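Local coordinates for uncharacterized protein (Enterococcus faecalis, PDB 3D3Y) that is of unknown function but is related to the M16 zinc metallopeptidases and carries an M16 inactive-type domain, at residues 280-285 with 304-309. Sequence-based numbering, arbitrary orientation.
Sequences GIFGGF and ASSSID
Ser-306 lies against Gly-283 where the last turn of helix 272-284, a wide pi-type turn, meets strand 303-309, an outermost strand of the five-stranded sheet. This is a helix packed on the sheet of what is probably an M16-type alpha/beta domain. The backbones come close here, with the CA atoms of Gly-283 and Ser-305 4.4 Å apart. Ser-306 N donates to Gly-283 O at 3.0 Å, with an N-H...O angle of 151°. The donor stands well above the carbonyl plane, so it approaches the flat side of the C=O group. Ser-305 brings its CA-H to the same oxygen, the CA lying 3.2 Å from Gly-283 O, and its CB also borders that atom. A water lies 2.8 Å from both Gly-283 O and Ala-304 O, bridging helix end and strand; it can donate to either, though it has more acceptors in reach than protons.

The side chain of Ser-306 points at the helix. With chi1 at 66°, OG is tucked between its own backbone N and carbonyl carbon, which sets the hydroxyl beside the Gly-283 peptide; OG is 3.1 Å from Gly-283 C. Its CB rests against the bare Gly-283 CA, and lies 4.2 Å from CD2 of Phe-282, meeting that ring obliquely. The anti chi1 of Phe-282 (-177°) carries the ring alongside Ser-306 CB and in among Met-315 and Val-317 of strand 314-321 and Ile-333, Leu-337 and Ile-340 of helix 326-341. On its sheet side, the strand pairs through Ser-305 with Gln-318 and through Ser-307 with Thr-316.

Because the amide sits off the lone pairs of Gly-283 O, this hydrogen bond is probably weaker than one directed along them, and the oxygen's remaining contacts, CA-H and water, share in holding the helix end to the sheet edge.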
ATOM      1  N   GLY A 280     -14.572  -8.850  -9.331  1.00 30.79           N
ATOM      2  CA  GLY A 280     -14.808 -10.200  -8.841  1.00 30.38           C
ATOM      3  C   GLY A 280     -15.309 -11.140  -9.923  1.00 30.92           C
ATOM      4  O   GLY A 280     -14.892 -12.295  -9.964  1.00 30.38           O
ATOM      5  N   ILE A 281     -16.186 -10.645 -10.809  1.00 29.89           N
ATOM      6  CA  ILE A 281     -16.797 -11.493 -11.845  1.00 31.11           C
ATOM      7  C   ILE A 281     -15.805 -11.754 -12.976  1.00 30.73           C
ATOM      8  O   ILE A 281     -15.831 -12.815 -13.610  1.00 31.31           O
ATOM      9  CB  ILE A 281     -18.065 -10.804 -12.404  1.00 30.48           C
ATOM     10  CG1 ILE A 281     -19.203 -10.842 -11.375  1.00 30.52           C
ATOM     11  CG2 ILE A 281     -18.532 -11.424 -13.725  1.00 32.65           C
ATOM     12  CD1 ILE A 281     -20.302  -9.760 -11.682  1.00 32.32           C
ATOM     13  N   PHE A 282     -14.970 -10.755 -13.255  1.00 30.17           N
ATOM     14  CA  PHE A 282     -14.022 -10.800 -14.388  1.00 30.76           C
ATOM     15  C   PHE A 282     -12.854 -11.761 -14.083  1.00 31.41           C
ATOM     16  O   PHE A 282     -12.676 -12.773 -14.773  1.00 32.09           O
ATOM     17  CB  PHE A 282     -13.571  -9.364 -14.753  1.00 30.89           C
ATOM     18  CG  PHE A 282     -12.654  -9.266 -15.955  1.00 30.78           C
ATOM     19  CD1 PHE A 282     -12.877 -10.021 -17.126  1.00 31.76           C
ATOM     20  CD2 PHE A 282     -11.587  -8.370 -15.937  1.00 32.66           C
ATOM     21  CE1 PHE A 282     -12.019  -9.906 -18.258  1.00 31.43           C
ATOM     22  CE2 PHE A 282     -10.725  -8.244 -17.032  1.00 31.96           C
ATOM     23  CZ  PHE A 282     -10.951  -8.991 -18.221  1.00 30.16           C
ATOM     24  N   GLY A 283     -12.108 -11.502 -13.017  1.00 31.75           N
ATOM     25  CA  GLY A 283     -10.944 -12.321 -12.690  1.00 31.51           C
ATOM     26  C   GLY A 283     -10.576 -12.323 -11.218  1.00 32.22           C
ATOM     27  O   GLY A 283      -9.527 -12.813 -10.860  1.00 32.72           O
ATOM     28  N   GLY A 284     -11.432 -11.785 -10.348  1.00 32.72           N
ATOM     29  CA  GLY A 284     -11.026 -11.545  -8.956  1.00 33.96           C
ATOM     30  C   GLY A 284     -11.042 -12.770  -8.055  1.00 34.71           C
ATOM     31  O   GLY A 284     -10.247 -12.876  -7.095  1.00 35.14           O
ATOM     32  N   PHE A 285     -11.950 -13.688  -8.365  1.00 34.48           N
ATOM     33  CA  PHE A 285     -12.256 -14.835  -7.530  1.00 34.77           C
ATOM     34  C   PHE A 285     -12.230 -16.121  -8.366  1.00 35.34           C
ATOM     35  O   PHE A 285     -12.270 -16.047  -9.590  1.00 33.98           O
ATOM     36  CB  PHE A 285     -13.661 -14.651  -6.947  1.00 34.42           C
ATOM     37  CG  PHE A 285     -13.777 -13.546  -5.931  1.00 35.28           C
ATOM     38  CD1 PHE A 285     -13.010 -13.556  -4.765  1.00 36.04           C
ATOM     39  CD2 PHE A 285     -14.727 -12.535  -6.090  1.00 33.47           C
ATOM     40  CE1 PHE A 285     -13.156 -12.553  -3.790  1.00 35.11           C
ATOM     41  CE2 PHE A 285     -14.864 -11.527  -5.125  1.00 34.41           C
ATOM     42  CZ  PHE A 285     -14.065 -11.526  -3.980  1.00 34.21           C
ATOM     43  N   ALA A 304      -4.957 -16.972 -13.954  1.00 32.26           N
ATOM     44  CA  ALA A 304      -5.408 -15.764 -14.600  1.00 33.98           C
ATOM     45  C   ALA A 304      -6.204 -14.978 -13.570  1.00 35.15           C
ATOM     46  O   ALA A 304      -7.220 -15.468 -13.109  1.00 35.37           O
ATOM     47  CB  ALA A 304      -6.291 -16.088 -15.795  1.00 33.99           C
ATOM     48  N   SER A 305      -5.757 -13.787 -13.178  1.00 34.67           N
ATOM     49  CA  SER A 305      -6.592 -13.059 -12.221  1.00 35.72           C
ATOM     50  C   SER A 305      -6.561 -11.578 -12.452  1.00 34.71           C
ATOM     51  O   SER A 305      -5.717 -11.079 -13.189  1.00 34.93           O
ATOM     52  CB  SER A 305      -6.195 -13.393 -10.788  1.00 36.12           C
ATOM     53  OG  SER A 305      -4.932 -12.873 -10.528  1.00 40.09           O
ATOM     54  N   SER A 306      -7.500 -10.873 -11.835  1.00 34.13           N
ATOM     55  CA  SER A 306      -7.581  -9.429 -12.044  1.00 32.96           C
ATOM     56  C   SER A 306      -7.511  -8.760 -10.676  1.00 33.81           C
ATOM     57  O   SER A 306      -7.834  -9.404  -9.640  1.00 33.08           O
ATOM     58  CB  SER A 306      -8.853  -9.056 -12.823  1.00 32.63           C
ATOM     59  OG  SER A 306     -10.028  -9.337 -12.057  1.00 32.94           O
ATOM     60  N   SER A 307      -7.024  -7.511 -10.663  1.00 33.56           N
ATOM     61  CA  SER A 307      -6.869  -6.709  -9.444  1.00 34.01           C
ATOM     62  C   SER A 307      -7.185  -5.293  -9.853  1.00 32.71           C
ATOM     63  O   SER A 307      -6.965  -4.934 -11.009  1.00 33.13           O
ATOM     64  CB  SER A 307      -5.413  -6.708  -8.972  1.00 34.49           C
ATOM     65  OG  SER A 307      -5.020  -8.021  -8.658  1.00 39.10           O
ATOM     66  N   ILE A 308      -7.653  -4.497  -8.899  1.00 32.02           N
ATOM     67  CA  ILE A 308      -7.983  -3.066  -9.115  1.00 31.56           C
ATOM     68  C   ILE A 308      -7.227  -2.147  -8.140  1.00 31.42           C
ATOM     69  O   ILE A 308      -6.881  -2.553  -7.036  1.00 30.60           O
ATOM     70  CB  ILE A 308      -9.505  -2.762  -9.001  1.00 31.19           C
ATOM     71  CG1 ILE A 308     -10.063  -3.279  -7.658  1.00 32.51           C
ATOM     72  CG2 ILE A 308     -10.224  -3.377 -10.185  1.00 33.60           C
ATOM     73  CD1 ILE A 308     -11.577  -2.828  -7.326  1.00 30.93           C
ATOM     74  N   ASP A 309      -6.996  -0.905  -8.569  1.00 31.73           N
ATOM     75  CA  ASP A 309      -6.412   0.106  -7.735  1.00 31.08           C
ATOM     76  C   ASP A 309      -7.301   1.329  -7.933  1.00 31.25           C
ATOM     77  O   ASP A 309      -7.319   1.944  -9.014  1.00 30.87           O
ATOM     78  CB  ASP A 309      -4.972   0.366  -8.196  1.00 32.14           C
ATOM     79  CG  ASP A 309      -4.267   1.474  -7.415  1.00 33.29           C
ATOM     80  OD1 ASP A 309      -4.916   2.412  -6.906  1.00 32.93           O
ATOM     81  OD2 ASP A 309      -3.014   1.416  -7.351  1.00 38.77           O
TER
HETATM   82  O   HOH W   1      -9.244 -15.606 -11.184  1.00 33.94           O